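Local coordinates for protein ANGPTL4 C-terminal chain (Homo sapiens, PDB 6U73) that mediates inactivation of lipoprotein lipase, with a role in triglyceride clearance from blood, this piece being its C-terminal fibrinogen-like domain, here holding a fatty acid, at residues S173-Q178 and I194-W199. Residues are numbered along the deposited sequence; the frame is centred on the assembly and turned at random.
With MYR (myristic acid), chain B.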
ATOM      1  N   SER A 173      -6.997   1.940   8.395  1.00 29.59           N
ATOM      2  CA  SER A 173      -5.582   1.591   8.341  1.00 34.36           C
ATOM      3  C   SER A 173      -4.802   2.789   7.838  1.00 33.89           C
ATOM      4  O   SER A 173      -5.366   3.759   7.323  1.00 29.77           O
ATOM      5  CB  SER A 173      -5.313   0.386   7.430  1.00 27.27           C
ATOM      6  OG  SER A 173      -5.966   0.560   6.185  1.00 33.65           O
ATOM      7  N   ASN A 174      -3.487   2.693   7.998  1.00 34.55           N
ATOM      8  CA  ASN A 174      -2.519   3.601   7.409  1.00 29.10           C
ATOM      9  C   ASN A 174      -1.144   2.987   7.583  1.00 30.50           C
ATOM     10  O   ASN A 174      -0.507   3.178   8.624  1.00 30.26           O
ATOM     11  CB  ASN A 174      -2.553   4.978   8.062  1.00 30.05           C
ATOM     12  CG  ASN A 174      -1.659   5.974   7.357  1.00 31.52           C
ATOM     13  OD1 ASN A 174      -1.006   5.654   6.350  1.00 30.36           O
ATOM     14  ND2 ASN A 174      -1.618   7.189   7.879  1.00 28.25           N
ATOM     15  N   LEU A 175      -0.690   2.225   6.589  1.00 32.19           N
ATOM     16  CA  LEU A 175       0.645   1.652   6.669  1.00 28.29           C
ATOM     17  C   LEU A 175       1.727   2.650   6.267  1.00 29.41           C
ATOM     18  O   LEU A 175       2.915   2.342   6.393  1.00 31.51           O
ATOM     19  CB  LEU A 175       0.719   0.394   5.804  1.00 27.08           C
ATOM     20  CG  LEU A 175      -0.326  -0.691   6.096  1.00 29.45           C
ATOM     21  CD1 LEU A 175       0.020  -1.992   5.378  1.00 29.15           C
ATOM     22  CD2 LEU A 175      -0.470  -0.934   7.593  1.00 33.03           C
ATOM     23  N   ASN A 176       1.340   3.845   5.819  1.00 29.37           N
ATOM     24  CA  ASN A 176       2.274   4.877   5.408  1.00 33.40           C
ATOM     25  C   ASN A 176       2.351   6.019   6.418  1.00 39.25           C
ATOM     26  O   ASN A 176       2.877   7.090   6.105  1.00 28.73           O
ATOM     27  CB  ASN A 176       1.889   5.380   4.017  1.00 29.56           C
ATOM     28  CG  ASN A 176       2.142   4.324   2.940  1.00 32.00           C
ATOM     29  OD1 ASN A 176       2.914   3.397   3.158  1.00 25.84           O
ATOM     30  ND2 ASN A 176       1.500   4.465   1.783  1.00 27.98           N
ATOM     31  N   GLY A 177       1.855   5.806   7.629  1.00 29.33           N
ATOM     32  CA  GLY A 177       1.918   6.838   8.636  1.00 34.77           C
ATOM     33  C   GLY A 177       3.323   7.003   9.200  1.00 34.92           C
ATOM     34  O   GLY A 177       4.317   6.466   8.707  1.00 31.97           O
ATOM     35  N   GLN A 178       3.385   7.777  10.277  1.00 38.36           N
ATOM     36  CA  GLN A 178       4.653   8.092  10.919  1.00 37.18           C
ATOM     37  C   GLN A 178       5.171   6.901  11.713  1.00 32.48           C
ATOM     38  O   GLN A 178       4.411   6.215  12.404  1.00 38.04           O
ATOM     39  CB  GLN A 178       4.490   9.298  11.842  1.00 40.53           C
ATOM     40  CG  GLN A 178       5.816   9.902  12.272  1.00 56.97           C
ATOM     41  CD  GLN A 178       5.636  11.191  13.043  1.00 55.91           C
ATOM     42  OE1 GLN A 178       4.645  11.911  12.858  1.00 47.40           O
ATOM     43  NE2 GLN A 178       6.589  11.485  13.926  1.00 53.88           N
ATOM     44  N   ILE A 194       1.545   4.074  12.162  1.00 32.61           N
ATOM     45  CA  ILE A 194       1.398   2.968  11.227  1.00 34.08           C
ATOM     46  C   ILE A 194       0.459   1.951  11.871  1.00 39.81           C
ATOM     47  O   ILE A 194       0.815   1.291  12.859  1.00 33.97           O
ATOM     48  CB  ILE A 194       2.764   2.352  10.901  1.00 35.43           C
ATOM     49  CG1 ILE A 194       3.718   3.441  10.383  1.00 32.36           C
ATOM     50  CG2 ILE A 194       2.623   1.173   9.929  1.00 28.65           C
ATOM     51  CD1 ILE A 194       5.170   3.003  10.339  1.00 31.74           C
ATOM     52  N   PHE A 195      -0.753   1.817  11.337  1.00 32.06           N
ATOM     53  CA  PHE A 195      -1.765   1.050  12.044  1.00 34.05           C
ATOM     54  C   PHE A 195      -2.625   0.265  11.068  1.00 31.99           C
ATOM     55  O   PHE A 195      -2.753   0.609   9.893  1.00 34.79           O
ATOM     56  CB  PHE A 195      -2.636   1.960  12.933  1.00 31.59           C
ATOM     57  CG  PHE A 195      -3.701   2.733  12.189  1.00 34.78           C
ATOM     58  CD1 PHE A 195      -3.407   3.944  11.577  1.00 37.74           C
ATOM     59  CD2 PHE A 195      -5.009   2.269  12.143  1.00 32.60           C
ATOM     60  CE1 PHE A 195      -4.402   4.670  10.910  1.00 34.39           C
ATOM     61  CE2 PHE A 195      -6.008   2.981  11.482  1.00 27.98           C
ATOM     62  CZ  PHE A 195      -5.710   4.183  10.870  1.00 32.46           C
ATOM     63  N   TRP A 196      -3.207  -0.811  11.586  1.00 32.67           N
ATOM     64  CA  TRP A 196      -4.210  -1.615  10.885  1.00 35.73           C
ATOM     65  C   TRP A 196      -5.216  -2.032  11.958  1.00 37.21           C
ATOM     66  O   TRP A 196      -4.926  -2.924  12.757  1.00 39.50           O
ATOM     67  CB  TRP A 196      -3.561  -2.815  10.210  1.00 30.46           C
ATOM     68  CG  TRP A 196      -4.482  -3.630   9.394  1.00 36.14           C
ATOM     69  CD1 TRP A 196      -5.332  -4.593   9.843  1.00 41.53           C
ATOM     70  CD2 TRP A 196      -4.659  -3.566   7.972  1.00 40.02           C
ATOM     71  NE1 TRP A 196      -6.029  -5.136   8.793  1.00 36.49           N
ATOM     72  CE2 TRP A 196      -5.636  -4.525   7.632  1.00 37.15           C
ATOM     73  CE3 TRP A 196      -4.082  -2.797   6.954  1.00 32.80           C
ATOM     74  CZ2 TRP A 196      -6.054  -4.733   6.321  1.00 28.68           C
ATOM     75  CZ3 TRP A 196      -4.500  -3.001   5.651  1.00 32.17           C
ATOM     76  CH2 TRP A 196      -5.482  -3.964   5.346  1.00 31.44           C
ATOM     77  N   LYS A 197      -6.284  -1.255  12.095  1.00 40.99           N
ATOM     78  CA  LYS A 197      -7.255  -1.359  13.218  1.00 39.21           C
ATOM     79  C   LYS A 197      -7.684  -2.772  13.612  1.00 41.48           C
ATOM     80  O   LYS A 197      -7.648  -3.062  14.784  1.00 45.81           O
ATOM     81  CB  LYS A 197      -8.476  -0.463  13.023  1.00 45.19           C
ATOM     82  CG  LYS A 197      -9.349  -0.344  14.261  1.00 44.05           C
ATOM     83  CD  LYS A 197     -10.525   0.562  14.110  1.00 52.73           C
ATOM     84  CE  LYS A 197     -11.556   0.034  13.141  1.00 51.97           C
ATOM     85  NZ  LYS A 197     -12.503   1.092  12.735  1.00 56.45           N
ATOM     86  N   THR A 198      -8.072  -3.608  12.666  1.00 39.96           N
ATOM     87  CA  THR A 198      -8.638  -4.904  13.020  1.00 42.72           C
ATOM     88  C   THR A 198      -7.597  -5.907  13.490  1.00 41.55           C
ATOM     89  O   THR A 198      -7.976  -6.943  14.034  1.00 49.75           O
ATOM     90  CB  THR A 198      -9.420  -5.498  11.848  1.00 39.72           C
ATOM     91  OG1 THR A 198      -8.535  -5.749  10.755  1.00 47.39           O
ATOM     92  CG2 THR A 198     -10.495  -4.541  11.411  1.00 34.25           C
ATOM     93  N   TRP A 199      -6.325  -5.612  13.331  1.00 41.34           N
ATOM     94  CA  TRP A 199      -5.320  -6.544  13.876  1.00 44.19           C
ATOM     95  C   TRP A 199      -4.954  -6.150  15.309  1.00 49.39           C
ATOM     96  O   TRP A 199      -5.430  -6.768  16.212  1.00 49.47           O
ATOM     97  CB  TRP A 199      -4.098  -6.707  12.969  1.00 39.04           C
ATOM     98  CG  TRP A 199      -3.217  -7.828  13.411  1.00 39.35           C
ATOM     99  CD1 TRP A 199      -3.626  -9.033  13.874  1.00 42.83           C
ATOM    100  CD2 TRP A 199      -1.786  -7.852  13.499  1.00 33.73           C
ATOM    101  NE1 TRP A 199      -2.565  -9.803  14.225  1.00 40.67           N
ATOM    102  CE2 TRP A 199      -1.423  -9.106  14.010  1.00 42.37           C
ATOM    103  CE3 TRP A 199      -0.775  -6.949  13.199  1.00 34.51           C
ATOM    104  CZ2 TRP A 199      -0.106  -9.479  14.209  1.00 34.78           C
ATOM    105  CZ3 TRP A 199       0.530  -7.309  13.407  1.00 35.50           C
ATOM    106  CH2 TRP A 199       0.859  -8.556  13.903  1.00 42.85           C
TER
HETATM  107  C1  MYR B 501     -13.456   0.752   9.661  1.00 71.70           C
HETATM  108  O1  MYR B 501     -13.135   1.969   9.659  1.00 58.19           O
HETATM  109  O2  MYR B 501     -13.037  -0.008  10.573  1.00 66.70           O
HETATM  110  C2  MYR B 501     -14.356   0.199   8.557  1.00 54.99           C
HETATM  111  C3  MYR B 501     -13.879   0.720   7.203  1.00 50.48           C
HETATM  112  C4  MYR B 501     -14.321  -0.242   6.103  1.00 50.60           C
HETATM  113  C5  MYR B 501     -13.146  -0.520   5.168  1.00 48.57           C
HETATM  114  C6  MYR B 501     -12.965   0.660   4.215  1.00 57.27           C
HETATM  115  C7  MYR B 501     -12.268   0.185   2.942  1.00 50.45           C
HETATM  116  C8  MYR B 501     -10.832  -0.217   3.267  1.00 47.65           C
HETATM  117  C9  MYR B 501      -9.876   0.496   2.313  1.00 41.38           C
HETATM  118  C10 MYR B 501      -8.606   0.889   3.064  1.00 32.00           C
HETATM  119  C11 MYR B 501      -7.384   0.491   2.241  1.00 39.55           C
HETATM  120  C12 MYR B 501      -7.214  -1.027   2.282  1.00 36.19           C
HETATM  121  C13 MYR B 501      -5.791  -1.391   1.866  1.00 40.54           C
HETATM  122  C14 MYR B 501      -5.735  -2.869   1.486  1.00 44.47           C
HETATM  123  O   HOH W   1       3.595   4.035  13.931  1.00 32.26           O
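Asn-174 and Phe-195 form the hydrogen-bonded pair of a short antiparallel two-stranded sheet, buried in the fibrinogen C-terminal domain. Leu-175 and Trp-196 rest on Leu-93 of strand 87-94 in the large antiparallel sheet. Two N-H...O=C bonds pair Asn-174 and Phe-195 in both directions, with Asn-174 N 2.9 Å from Phe-195 O. Ile-194 CA adds a CH...O contact to Asn-174 O. Ser-173 and Trp-196 make the neighbouring non-hydrogen-bonded pair.

The Phe-195 ring lies back over the opposite strand. Its CG sits between the backbone N and the carbonyl carbon (chi1 78°), which brings one ring face over the Ser-173 to Asn-174 peptide. Ser-173 C is 3.4 Å from the ring plane, toward the rim. Asn-174 CB meets CE1 of the Phe-195 ring at 3.4 Å. Arg-202 makes a cation-pi contact with this ring. An alanine here would probably uncover the peptide and leave Arg-202 without its aromatic partner.

On the other sheet face, Ser-173 CB approaches Trp-196 CE3 at 3.4 Å, and Leu-175 CD2 comes to the indole edge at 4.1 Å from CE3. The myristic acid tail end, C14, reaches the same indole near its plane, 4.0 Å from CH2. Thr-169 OG1 hydrogen-bonds to the acid.

At the end of its strand, Asn-174 OD1 accepts from Asn-176 N in an Asx turn, which overlaps the type I turn from Asn-174 to Gly-177. Asn-174 ND2 hydrogen-bonds to Ser-162 O. A water links Gln-178 O to Ile-194 N beyond the strand pair.

The pairing thus satisfies buried backbone polar groups, while Trp-196 turns an apolar edge to the fatty acid's chain end. Lys-197 NZ lies near the acid head, consistent with charge pairing, though the modelled distance is doubtfully short.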